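Local coordinates for protein CT_858 (Chlamydia trachomatis, PDB 3DOR), which acts as a secreted chlamydial protease, probably a serine-type endopeptidase that cuts its substrates within the polypeptide chain, at residues Ser272-Ala278 against Glu319-Ile323; Arg277-Ser281 against Val326-Thr331; Arg297-Tyr301 against Cys468-Phe472; Trp381-Leu385 against Ala412-Lys416. All blocks are in the same frame, centred on the assembly; numbering follows the deposited sequence.

Contact 1: residues Ser272-Ala278 against Glu319-Ile323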
loop_
_atom_site.group_PDB
_atom_site.type_symbol
_atom_site.label_atom_id
_atom_site.label_comp_id
_atom_site.label_asym_id
_atom_site.label_seq_id
_atom_site.Cartn_x
_atom_site.Cartn_y
_atom_site.Cartn_z
ATOM N N SER B 272 13.119 -34.657 -6.252
ATOM C CA SER B 272 13.043 -33.438 -7.047
ATOM C C SER B 272 14.147 -32.479 -6.606
ATOM O O SER B 272 14.564 -32.495 -5.450
ATOM C CB SER B 272 11.670 -32.792 -6.870
ATOM O OG SER B 272 11.493 -31.710 -7.764
ATOM N N GLU B 273 14.601 -31.629 -7.519
ATOM C CA GLU B 273 15.692 -30.709 -7.218
ATOM C C GLU B 273 15.379 -29.218 -7.185
ATOM O O GLU B 273 16.299 -28.405 -7.076
ATOM C CB GLU B 273 16.832 -30.928 -8.217
ATOM C CG GLU B 273 17.411 -32.328 -8.221
ATOM C CD GLU B 273 18.497 -32.503 -9.274
ATOM O OE1 GLU B 273 19.078 -33.609 -9.348
ATOM O OE2 GLU B 273 18.767 -31.540 -10.029
ATOM N N GLY B 274 14.110 -28.844 -7.271
ATOM C CA GLY B 274 13.781 -27.429 -7.263
ATOM C C GLY B 274 13.433 -26.787 -5.928
ATOM O O GLY B 274 14.054 -27.054 -4.898
ATOM N N LEU B 275 12.422 -25.926 -5.968
ATOM C CA LEU B 275 11.939 -25.193 -4.809
ATOM C C LEU B 275 11.195 -26.060 -3.785
ATOM O O LEU B 275 11.334 -25.862 -2.579
ATOM C CB LEU B 275 11.016 -24.068 -5.291
ATOM C CG LEU B 275 11.396 -22.599 -5.075
ATOM C CD1 LEU B 275 12.878 -22.358 -5.341
ATOM C CD2 LEU B 275 10.537 -21.745 -5.993
ATOM N N PHE B 276 10.404 -27.011 -4.269
ATOM C CA PHE B 276 9.621 -27.887 -3.399
ATOM C C PHE B 276 10.361 -29.133 -2.931
ATOM O O PHE B 276 11.169 -29.705 -3.663
ATOM C CB PHE B 276 8.356 -28.405 -4.111
ATOM C CG PHE B 276 7.353 -27.348 -4.459
ATOM C CD1 PHE B 276 7.421 -26.675 -5.671
ATOM C CD2 PHE B 276 6.306 -27.059 -3.588
ATOM C CE1 PHE B 276 6.447 -25.720 -6.019
ATOM C CE2 PHE B 276 5.330 -26.109 -3.922
ATOM C CZ PHE B 276 5.400 -25.439 -5.139
ATOM N N ARG B 277 10.068 -29.569 -1.714
ATOM C CA ARG B 277 10.646 -30.816 -1.240
ATOM C C ARG B 277 9.666 -31.858 -1.795
ATOM O O ARG B 277 8.475 -31.848 -1.465
ATOM C CB ARG B 277 10.664 -30.904 0.291
ATOM C CG ARG B 277 11.140 -32.273 0.774
ATOM C CD ARG B 277 11.293 -32.382 2.284
ATOM N NE ARG B 277 11.781 -33.709 2.649
ATOM C CZ ARG B 277 11.732 -34.223 3.871
ATOM N NH1 ARG B 277 11.217 -33.524 4.871
ATOM N NH2 ARG B 277 12.182 -35.446 4.091
ATOM N N ALA B 278 10.155 -32.744 -2.648
ATOM C CA ALA B 278 9.294 -33.751 -3.231
ATOM C C ALA B 278 10.115 -34.951 -3.654
ATOM O O ALA B 278 11.219 -34.804 -4.193
ATOM C CB ALA B 278 8.556 -33.164 -4.432
ATOM N N GLU B 319 6.787 -25.423 -11.537
ATOM C CA GLU B 319 7.569 -26.518 -10.988
ATOM C C GLU B 319 6.614 -27.535 -10.356
ATOM O O GLU B 319 6.807 -28.746 -10.488
ATOM C CB GLU B 319 8.552 -26.030 -9.922
ATOM C CG GLU B 319 9.350 -27.194 -9.324
ATOM C CD GLU B 319 10.196 -26.793 -8.139
ATOM O OE1 GLU B 319 10.928 -25.787 -8.255
ATOM O OE2 GLU B 319 10.142 -27.488 -7.094
ATOM N N PHE B 320 5.588 -27.031 -9.670
ATOM C CA PHE B 320 4.595 -27.884 -9.018
ATOM C C PHE B 320 3.978 -28.782 -10.091
ATOM O O PHE B 320 3.827 -29.994 -9.899
ATOM C CB PHE B 320 3.510 -27.018 -8.363
ATOM C CG PHE B 320 2.520 -27.792 -7.523
ATOM C CD1 PHE B 320 2.731 -27.964 -6.161
ATOM C CD2 PHE B 320 1.371 -28.324 -8.088
ATOM C CE1 PHE B 320 1.805 -28.654 -5.369
ATOM C CE2 PHE B 320 0.438 -29.017 -7.300
ATOM C CZ PHE B 320 0.661 -29.177 -5.939
ATOM N N ALA B 321 3.630 -28.176 -11.223
ATOM C CA ALA B 321 3.042 -28.916 -12.332
ATOM C C ALA B 321 4.007 -30.010 -12.793
ATOM O O ALA B 321 3.590 -31.129 -13.063
ATOM C CB ALA B 321 2.716 -27.967 -13.497
ATOM N N LYS B 322 5.297 -29.691 -12.877
ATOM C CA LYS B 322 6.293 -30.682 -13.302
ATOM C C LYS B 322 6.324 -31.885 -12.346
ATOM O O LYS B 322 6.393 -33.043 -12.768
ATOM C CB LYS B 322 7.696 -30.066 -13.324
ATOM C CG LYS B 322 7.903 -28.884 -14.255
ATOM C CD LYS B 322 8.198 -29.335 -15.669
ATOM C CE LYS B 322 8.613 -28.158 -16.548
ATOM N NZ LYS B 322 9.864 -27.529 -16.052
ATOM N N ILE B 323 6.297 -31.601 -11.051
ATOM C CA ILE B 323 6.335 -32.657 -10.049
ATOM C C ILE B 323 5.105 -33.556 -10.133
ATOM O O ILE B 323 5.221 -34.783 -10.096
ATOM C CB ILE B 323 6.458 -32.053 -8.632
ATOM C CG1 ILE B 323 7.748 -31.232 -8.541
ATOM C CG2 ILE B 323 6.467 -33.158 -7.591
ATOM C CD1 ILE B 323 7.785 -30.234 -7.373
HETATM O O HOH W 1 11.642 -29.563 -6.332
#
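Glu319, on helix 316-330, reaches into the turn of the beta-hairpin formed by strands 268-271 and 278-284, and its carboxylate accepts two successive backbone N-H groups. Leu275 N to Glu319 OE1 is a nearly straight bond of 2.7 Å on the syn lone pair; Phe276 N to Glu319 OE2, 2.9 Å, is also met on the syn side but somewhat out of the carboxylate plane. With CG opposite the backbone N (chi1 179°) and the chain beyond it extended, the acid group stands well out from the helix, and the paired N-H bonds fix its rotation. A water completes the polar cluster: it donates to Glu319 OE2 and Phe276 O and accepts from Ser272 OG and, weakly, from Gly274 N, so OE2 is gripped twice.

The aromatic contacts lie beside this cluster. Glu319 OE2 comes up at the edge of the Phe276 ring, 3.2 Å from Phe276 CD1, with the ring and carboxylate planes 82° apart. Over one face of that ring Phe320 presents its edge, a T-shaped pair with centroids 5.6 Å apart and planes at 65°; Tyr348 and Leu296 also touch Phe276.

Aliphatic packing joins the next helical turn to the hairpin. The two ends of Ile323 diverge: CD1 meets Phe276 CB at 3.8 Å, while Ile323 CG2 meets Ala278 CB, also at 3.8 Å.

Contact 2: residues Arg277-Ser281 against Val326-Thr331; sequences RAYIS and VFSSNT
Ile280 points from strand 278-284 into the last turn of helix 316-330, the helix of the beta-alpha-beta crossover between the parallel strands 290-297 and 333-337. The strand and helix segments run almost parallel, 6° apart, with axes 10.1 Å from each other, so the helix lies along one face of the sheet.

The tight part centres on Ile280. Its CG1 sits in the plane of the Phe327 ring, at the edge, with Ile280 CG1 3.7 Å from Phe327 CE2; the side chains pass each other, pointing opposite ways. Ile280 CD1 is as close to Asn330, 3.7 Å from Asn330 O and 3.8 Å from Asn330 CB. Phe327 CE2 also lies 3.5 Å from Tyr279 O, so the ring tip rests against the strand backbone; Leu296 and Tyr453 add to its surroundings. Tyr279 itself turns to the other side of the sheet, where its ring meets Phe295 and its OH bonds Ile265 N.

Val326 and Asn330 form the more exposed margin. Packing is looser at Val326, whose CG1 approaches Ile280 CD1 to just 4.2 Å. The amide of Asn330 turns away from Ile280 and back onto the preceding turn: Asn330 ND2 donates to Val326 O at 2.9 Å, its N-H lying in the plane of the carbonyl and directed at one of the oxygen's lone pairs.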
loop_
_atom_site.group_PDB
_atom_site.type_symbol
_atom_site.label_atom_id
_atom_site.label_comp_id
_atom_site.label_asym_id
_atom_site.label_seq_id
_atom_site.Cartn_x
_atom_site.Cartn_y
_atom_site.Cartn_z
ATOM N N ARG B 277 10.068 -29.569 -1.714
ATOM C CA ARG B 277 10.646 -30.816 -1.240
ATOM C C ARG B 277 9.666 -31.858 -1.795
ATOM O O ARG B 277 8.475 -31.848 -1.465
ATOM C CB ARG B 277 10.664 -30.904 0.291
ATOM C CG ARG B 277 11.140 -32.273 0.774
ATOM C CD ARG B 277 11.293 -32.382 2.284
ATOM N NE ARG B 277 11.781 -33.709 2.649
ATOM C CZ ARG B 277 11.732 -34.223 3.871
ATOM N NH1 ARG B 277 11.217 -33.524 4.871
ATOM N NH2 ARG B 277 12.182 -35.446 4.091
ATOM N N ALA B 278 10.155 -32.744 -2.648
ATOM C CA ALA B 278 9.294 -33.751 -3.231
ATOM C C ALA B 278 10.115 -34.951 -3.654
ATOM O O ALA B 278 11.219 -34.804 -4.193
ATOM C CB ALA B 278 8.556 -33.164 -4.432
ATOM N N TYR B 279 9.579 -36.139 -3.411
ATOM C CA TYR B 279 10.287 -37.345 -3.775
ATOM C C TYR B 279 9.340 -38.519 -3.882
ATOM O O TYR B 279 8.136 -38.392 -3.647
ATOM C CB TYR B 279 11.389 -37.637 -2.740
ATOM C CG TYR B 279 10.884 -37.905 -1.336
ATOM C CD1 TYR B 279 10.470 -39.178 -0.957
ATOM C CD2 TYR B 279 10.796 -36.874 -0.393
ATOM C CE1 TYR B 279 9.978 -39.430 0.320
ATOM C CE2 TYR B 279 10.303 -37.115 0.893
ATOM C CZ TYR B 279 9.895 -38.395 1.237
ATOM O OH TYR B 279 9.385 -38.647 2.489
ATOM N N ILE B 280 9.894 -39.659 -4.265
ATOM C CA ILE B 280 9.135 -40.886 -4.395
ATOM C C ILE B 280 9.900 -41.927 -3.602
ATOM O O ILE B 280 11.116 -42.024 -3.744
ATOM C CB ILE B 280 9.056 -41.356 -5.859
ATOM C CG1 ILE B 280 8.335 -40.315 -6.715
ATOM C CG2 ILE B 280 8.320 -42.675 -5.936
ATOM C CD1 ILE B 280 8.186 -40.733 -8.178
ATOM N N SER B 281 9.198 -42.675 -2.754
ATOM C CA SER B 281 9.804 -43.737 -1.953
ATOM C C SER B 281 8.919 -44.962 -2.078
ATOM O O SER B 281 7.847 -44.894 -2.663
ATOM C CB SER B 281 9.882 -43.352 -0.473
ATOM O OG SER B 281 10.743 -42.251 -0.269
ATOM N N VAL B 326 5.278 -35.989 -12.909
ATOM C CA VAL B 326 6.149 -37.103 -12.556
ATOM C C VAL B 326 5.394 -38.081 -11.652
ATOM O O VAL B 326 5.484 -39.294 -11.829
ATOM C CB VAL B 326 7.413 -36.619 -11.819
ATOM C CG1 VAL B 326 8.138 -37.816 -11.168
ATOM C CG2 VAL B 326 8.343 -35.911 -12.805
ATOM N N PHE B 327 4.649 -37.555 -10.683
ATOM C CA PHE B 327 3.896 -38.411 -9.757
ATOM C C PHE B 327 2.815 -39.209 -10.479
ATOM O O PHE B 327 2.596 -40.378 -10.178
ATOM C CB PHE B 327 3.227 -37.576 -8.643
ATOM C CG PHE B 327 4.179 -37.058 -7.589
ATOM C CD1 PHE B 327 3.853 -35.934 -6.839
ATOM C CD2 PHE B 327 5.360 -37.717 -7.301
ATOM C CE1 PHE B 327 4.694 -35.483 -5.814
ATOM C CE2 PHE B 327 6.202 -37.273 -6.284
ATOM C CZ PHE B 327 5.870 -36.159 -5.542
ATOM N N SER B 328 2.128 -38.578 -11.426
ATOM C CA SER B 328 1.060 -39.257 -12.158
ATOM C C SER B 328 1.519 -40.500 -12.911
ATOM O O SER B 328 0.741 -41.426 -13.111
ATOM C CB SER B 328 0.390 -38.303 -13.153
ATOM O OG SER B 328 -0.286 -37.264 -12.482
ATOM N N SER B 329 2.781 -40.533 -13.317
ATOM C CA SER B 329 3.283 -41.675 -14.070
ATOM C C SER B 329 4.242 -42.591 -13.316
ATOM O O SER B 329 4.679 -43.605 -13.850
ATOM C CB SER B 329 3.983 -41.181 -15.342
ATOM O OG SER B 329 3.068 -40.540 -16.208
ATOM N N ASN B 330 4.571 -42.258 -12.079
ATOM C CA ASN B 330 5.532 -43.073 -11.351
ATOM C C ASN B 330 5.139 -43.326 -9.919
ATOM O O ASN B 330 5.994 -43.617 -9.082
ATOM C CB ASN B 330 6.879 -42.369 -11.373
ATOM C CG ASN B 330 7.411 -42.208 -12.769
ATOM O OD1 ASN B 330 8.032 -43.122 -13.311
ATOM N ND2 ASN B 330 7.149 -41.053 -13.378
ATOM N N THR B 331 3.843 -43.276 -9.650
ATOM C CA THR B 331 3.393 -43.415 -8.287
ATOM C C THR B 331 1.990 -44.049 -8.207
ATOM O O THR B 331 1.246 -44.048 -9.191
ATOM C CB THR B 331 3.452 -41.983 -7.688
ATOM O OG1 THR B 331 4.295 -41.966 -6.535
ATOM C CG2 THR B 331 2.100 -41.459 -7.410
#

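Contact 3: residues Arg297-Tyr301 against Cys468-Phe472; sequences RIPTY and CADFF
Tyr301 lays its hydroxyl over one face of the Phe472 ring, nearer the ring's CG end than its centre, with Tyr301 OH 3.1 Å from Phe472 CG. The rings themselves are tilted by 35°, neither stacked nor edge-to-face, and the two side chains run roughly perpendicular. Along one side of its ring the tyrosine leans on the first turn of helix 468-478: Tyr301 CD1 is 3.5 Å from Cys468 CB, and Tyr301 CE1 is 3.8 Å from Ala469 CA. Cys468 SG makes a more distant, oblique sulfur-aromatic contact, 5.5 Å from the centroid of the Tyr301 ring. Ile298 and Phe472 extend toward each other, Ile298 CD1 coming within 3.7 Å of Phe472 CZ at a slant that is neither face nor edge.

These residues join the loop after strand 290-297 to the helix that follows strand 457-461 in the ClpP/crotonase-like core of the S41 family. In S41 serine peptidases the nucleophile lies at the start of such a helix, which is consistent with a place close to the active site.

In the second shell, Gln338 ties both sides together: its OE1 bonds Tyr301 OH and its NE2 bonds Ala469 O. Helix 346-354 packs against both rings through Leu349. Phe472 is swung toward Tyr301 by a CG set opposite its backbone N (chi1 -176°), while the loop backbone is held at Ile298 O by Asn341 ND2.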
loop_
_atom_site.group_PDB
_atom_site.type_symbol
_atom_site.label_atom_id
_atom_site.label_comp_id
_atom_site.label_asym_id
_atom_site.label_seq_id
_atom_site.Cartn_x
_atom_site.Cartn_y
_atom_site.Cartn_z
ATOM N N ARG B 297 5.665 -31.632 -0.036
ATOM C CA ARG B 297 5.311 -30.718 1.050
ATOM C C ARG B 297 4.945 -29.370 0.435
ATOM O O ARG B 297 5.686 -28.854 -0.407
ATOM C CB ARG B 297 6.478 -30.543 2.037
ATOM C CG ARG B 297 6.216 -29.476 3.112
ATOM C CD ARG B 297 7.304 -29.387 4.203
ATOM N NE ARG B 297 7.147 -28.135 4.943
ATOM C CZ ARG B 297 6.094 -27.845 5.709
ATOM N NH1 ARG B 297 5.106 -28.719 5.866
ATOM N NH2 ARG B 297 5.988 -26.647 6.258
ATOM N N ILE B 298 3.782 -28.829 0.800
ATOM C CA ILE B 298 3.368 -27.504 0.317
ATOM C C ILE B 298 3.621 -26.674 1.571
ATOM O O ILE B 298 2.876 -26.773 2.544
ATOM C CB ILE B 298 1.862 -27.464 -0.071
ATOM C CG1 ILE B 298 1.591 -28.413 -1.239
ATOM C CG2 ILE B 298 1.456 -26.049 -0.467
ATOM C CD1 ILE B 298 0.114 -28.461 -1.670
ATOM N N PRO B 299 4.679 -25.847 1.566
ATOM C CA PRO B 299 5.037 -25.022 2.722
ATOM C C PRO B 299 4.255 -23.738 2.984
ATOM O O PRO B 299 4.065 -23.344 4.143
ATOM C CB PRO B 299 6.527 -24.771 2.491
ATOM C CG PRO B 299 6.576 -24.551 1.011
ATOM C CD PRO B 299 5.612 -25.606 0.445
ATOM N N THR B 300 3.808 -23.083 1.922
ATOM C CA THR B 300 3.063 -21.839 2.060
ATOM C C THR B 300 2.266 -21.592 0.792
ATOM O O THR B 300 2.567 -22.182 -0.252
ATOM C CB THR B 300 4.013 -20.642 2.255
ATOM O OG1 THR B 300 3.253 -19.429 2.264
ATOM C CG2 THR B 300 5.031 -20.574 1.113
ATOM N N TYR B 301 1.247 -20.738 0.882
ATOM C CA TYR B 301 0.459 -20.407 -0.287
ATOM C C TYR B 301 0.771 -19.002 -0.791
ATOM O O TYR B 301 0.133 -18.500 -1.715
ATOM C CB TYR B 301 -1.041 -20.606 -0.024
ATOM C CG TYR B 301 -1.389 -22.077 0.148
ATOM C CD1 TYR B 301 -1.567 -22.628 1.418
ATOM C CD2 TYR B 301 -1.457 -22.938 -0.954
ATOM C CE1 TYR B 301 -1.797 -24.002 1.593
ATOM C CE2 TYR B 301 -1.691 -24.323 -0.786
ATOM C CZ TYR B 301 -1.853 -24.840 0.491
ATOM O OH TYR B 301 -2.032 -26.194 0.688
ATOM N N CYS B 468 -5.453 -20.252 3.788
ATOM C CA CYS B 468 -5.414 -21.185 2.664
ATOM C C CYS B 468 -5.042 -22.593 3.126
ATOM O O CYS B 468 -5.477 -23.565 2.515
ATOM C CB CYS B 468 -4.448 -20.701 1.577
ATOM S SG CYS B 468 -5.063 -19.248 0.671
ATOM N N ALA B 469 -4.253 -22.702 4.199
ATOM C CA ALA B 469 -3.862 -24.014 4.743
ATOM C C ALA B 469 -5.031 -24.633 5.532
ATOM O O ALA B 469 -4.992 -25.816 5.921
ATOM C CB ALA B 469 -2.621 -23.891 5.620
ATOM N N ASP B 470 -6.054 -23.812 5.794
ATOM C CA ASP B 470 -7.287 -24.289 6.419
ATOM C C ASP B 470 -8.091 -24.794 5.205
ATOM O O ASP B 470 -8.617 -25.905 5.201
ATOM C CB ASP B 470 -8.125 -23.148 7.045
ATOM C CG ASP B 470 -7.738 -22.823 8.480
ATOM O OD1 ASP B 470 -7.715 -23.747 9.322
ATOM O OD2 ASP B 470 -7.477 -21.633 8.766
ATOM N N PHE B 471 -8.167 -23.947 4.176
ATOM C CA PHE B 471 -8.942 -24.231 2.958
ATOM C C PHE B 471 -8.529 -25.444 2.117
ATOM O O PHE B 471 -9.395 -26.175 1.606
ATOM C CB PHE B 471 -8.958 -22.994 2.042
ATOM C CG PHE B 471 -9.455 -21.731 2.710
ATOM C CD1 PHE B 471 -9.107 -20.476 2.193
ATOM C CD2 PHE B 471 -10.256 -21.787 3.852
ATOM C CE1 PHE B 471 -9.553 -19.286 2.812
ATOM C CE2 PHE B 471 -10.705 -20.617 4.476
ATOM C CZ PHE B 471 -10.352 -19.363 3.956
ATOM N N PHE B 472 -7.222 -25.645 1.951
ATOM C CA PHE B 472 -6.716 -26.761 1.153
ATOM C C PHE B 472 -7.342 -28.086 1.597
ATOM O O PHE B 472 -7.988 -28.763 0.801
ATOM C CB PHE B 472 -5.172 -26.837 1.235
ATOM C CG PHE B 472 -4.555 -27.914 0.362
ATOM C CD1 PHE B 472 -4.432 -27.731 -1.012
ATOM C CD2 PHE B 472 -4.062 -29.098 0.928
ATOM C CE1 PHE B 472 -3.818 -28.710 -1.824
ATOM C CE2 PHE B 472 -3.453 -30.082 0.138
ATOM C CZ PHE B 472 -3.327 -29.885 -1.248
#

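Contact 4: residues Trp381-Leu385 against Ala412-Lys416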
loop_
_atom_site.group_PDB
_atom_site.type_symbol
_atom_site.label_atom_id
_atom_site.label_comp_id
_atom_site.label_asym_id
_atom_site.label_seq_id
_atom_site.Cartn_x
_atom_site.Cartn_y
_atom_site.Cartn_z
ATOM N N TRP B 381 -14.411 -5.277 -12.221
ATOM C CA TRP B 381 -14.400 -6.607 -12.824
ATOM C C TRP B 381 -15.355 -6.611 -14.019
ATOM O O TRP B 381 -15.041 -7.148 -15.085
ATOM C CB TRP B 381 -14.864 -7.673 -11.827
ATOM C CG TRP B 381 -13.816 -8.130 -10.850
ATOM C CD1 TRP B 381 -13.869 -8.042 -9.483
ATOM C CD2 TRP B 381 -12.566 -8.756 -11.163
ATOM N NE1 TRP B 381 -12.726 -8.576 -8.929
ATOM C CE2 TRP B 381 -11.909 -9.021 -9.939
ATOM C CE3 TRP B 381 -11.936 -9.121 -12.362
ATOM C CZ2 TRP B 381 -10.651 -9.633 -9.879
ATOM C CZ3 TRP B 381 -10.687 -9.731 -12.304
ATOM C CH2 TRP B 381 -10.057 -9.981 -11.068
ATOM N N LEU B 382 -16.526 -6.009 -13.835
ATOM C CA LEU B 382 -17.523 -5.976 -14.893
ATOM C C LEU B 382 -17.094 -5.155 -16.106
ATOM O O LEU B 382 -17.288 -5.591 -17.233
ATOM C CB LEU B 382 -18.866 -5.481 -14.346
ATOM C CG LEU B 382 -19.612 -6.512 -13.477
ATOM C CD1 LEU B 382 -20.743 -5.843 -12.706
ATOM C CD2 LEU B 382 -20.158 -7.628 -14.358
ATOM N N THR B 383 -16.500 -3.985 -15.896
ATOM C CA THR B 383 -16.075 -3.198 -17.047
ATOM C C THR B 383 -14.916 -3.923 -17.730
ATOM O O THR B 383 -14.833 -3.967 -18.953
ATOM C CB THR B 383 -15.633 -1.767 -16.652
ATOM O OG1 THR B 383 -14.408 -1.821 -15.915
ATOM C CG2 THR B 383 -16.691 -1.103 -15.804
ATOM N N LEU B 384 -14.042 -4.520 -16.930
ATOM C CA LEU B 384 -12.890 -5.243 -17.458
ATOM C C LEU B 384 -13.290 -6.392 -18.394
ATOM O O LEU B 384 -12.665 -6.612 -19.429
ATOM C CB LEU B 384 -12.065 -5.808 -16.297
ATOM C CG LEU B 384 -10.630 -6.281 -16.533
ATOM C CD1 LEU B 384 -10.107 -6.892 -15.247
ATOM C CD2 LEU B 384 -10.560 -7.305 -17.645
ATOM N N LEU B 385 -14.334 -7.123 -18.025
ATOM C CA LEU B 385 -14.773 -8.271 -18.810
ATOM C C LEU B 385 -16.020 -8.000 -19.625
ATOM O O LEU B 385 -16.629 -8.921 -20.165
ATOM C CB LEU B 385 -15.029 -9.456 -17.877
ATOM C CG LEU B 385 -13.864 -9.774 -16.936
ATOM C CD1 LEU B 385 -14.294 -10.819 -15.904
ATOM C CD2 LEU B 385 -12.669 -10.252 -17.767
ATOM N N ALA B 412 -13.920 -16.062 -16.613
ATOM C CA ALA B 412 -14.416 -14.712 -16.877
ATOM C C ALA B 412 -15.859 -14.607 -16.399
ATOM O O ALA B 412 -16.235 -13.630 -15.762
ATOM C CB ALA B 412 -14.325 -14.388 -18.374
ATOM N N GLU B 413 -16.662 -15.627 -16.691
ATOM C CA GLU B 413 -18.054 -15.633 -16.270
ATOM C C GLU B 413 -18.184 -15.656 -14.750
ATOM O O GLU B 413 -19.105 -15.056 -14.202
ATOM C CB GLU B 413 -18.793 -16.826 -16.880
ATOM C CG GLU B 413 -18.983 -16.710 -18.390
ATOM C CD GLU B 413 -19.659 -15.402 -18.785
ATOM O OE1 GLU B 413 -20.685 -15.058 -18.161
ATOM O OE2 GLU B 413 -19.173 -14.714 -19.712
ATOM N N TYR B 414 -17.271 -16.348 -14.072
ATOM C CA TYR B 414 -17.304 -16.396 -12.611
ATOM C C TYR B 414 -17.042 -15.001 -12.066
ATOM O O TYR B 414 -17.732 -14.543 -11.157
ATOM C CB TYR B 414 -16.233 -17.345 -12.057
ATOM C CG TYR B 414 -16.617 -18.805 -12.012
ATOM C CD1 TYR B 414 -15.636 -19.792 -12.094
ATOM C CD2 TYR B 414 -17.947 -19.210 -11.843
ATOM C CE1 TYR B 414 -15.957 -21.139 -12.005
ATOM C CE2 TYR B 414 -18.280 -20.561 -11.753
ATOM C CZ TYR B 414 -17.272 -21.522 -11.833
ATOM O OH TYR B 414 -17.559 -22.868 -11.732
ATOM N N LEU B 415 -16.029 -14.336 -12.620
ATOM C CA LEU B 415 -15.660 -12.996 -12.180
ATOM C C LEU B 415 -16.801 -11.993 -12.384
ATOM O O LEU B 415 -17.033 -11.125 -11.537
ATOM C CB LEU B 415 -14.391 -12.538 -12.906
ATOM C CG LEU B 415 -13.127 -13.320 -12.527
ATOM C CD1 LEU B 415 -11.994 -12.989 -13.487
ATOM C CD2 LEU B 415 -12.733 -12.991 -11.100
ATOM N N LYS B 416 -17.519 -12.115 -13.494
ATOM C CA LYS B 416 -18.647 -11.222 -13.745
ATOM C C LYS B 416 -19.777 -11.525 -12.769
ATOM O O LYS B 416 -20.445 -10.616 -12.278
ATOM C CB LYS B 416 -19.126 -11.361 -15.188
ATOM C CG LYS B 416 -18.251 -10.576 -16.139
ATOM C CD LYS B 416 -18.035 -11.272 -17.463
ATOM C CE LYS B 416 -19.264 -11.255 -18.336
ATOM N NZ LYS B 416 -18.877 -11.657 -19.724
#
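Leu382 in the last turn of helix 372-384 and Leu385 just after it face Lys416 and Ala412 of helix 409-428 in opposite chain order, with Leu382 CA 5.5 Å from Lys416 CA and Leu385 CA 6.7 Å from Ala412 CA. This helix-helix contact is carried by three leucines, a tryptophan and the aliphatic chain of Lys416. Leu415 spreads its two methyls on Trp381: CD2 stands almost straight above the six-membered ring, 3.9 Å from the centroid of the Trp381 ring and 5° off its normal, a CH-pi contact, while Leu415 CD1 lies 3.7 Å from Trp381 CZ3. Leu398 of helix 391-398 touches both residues.

Leu385, just where the helical turn gives out, enters between successive turns of the partner helix. Leu385 CD1 is 3.4 Å from Ala412 O and presses on Leu415 CB at 3.5 Å, tighter than usual for two carbons. Leu382 slants across Lys416, its CD2 against Lys416 O and CG.

The lysine contributes carbon here: Lys416 CD rests on Leu385 CB at 3.5 Å. Bends at chi2 and chi3 (143° and 73°) fold the chain back along its own helix to Glu413, where Lys416 NZ and Glu413 OE2 form a 3.1 Å salt bridge. No hydrogen bond joins the two segments; the charge is paired within helix 409-428, and cohesion here rests on apolar and CH-pi packing.

How the contacts relate
From the N terminus, the hairpin turn 272-278 opens contact 1 and the strand just after it opens contact 2, the two sharing Arg277 and Ala278. Both close on helix 316-330, at neighbouring turns, tying that helix to the edge of the mixed sheet. Contact 3 opens at 297-301, before either has closed, and ends at 468-472, so it crosses both; Phe320 CE1 packs on Ile298 CD1, 4.1 Å away, between contacts 1 and 3. Within the long loop closed by contact 3 nests contact 4, joining helices 372-384 and 409-428, its nearest atoms about 15 Å from those of contact 3.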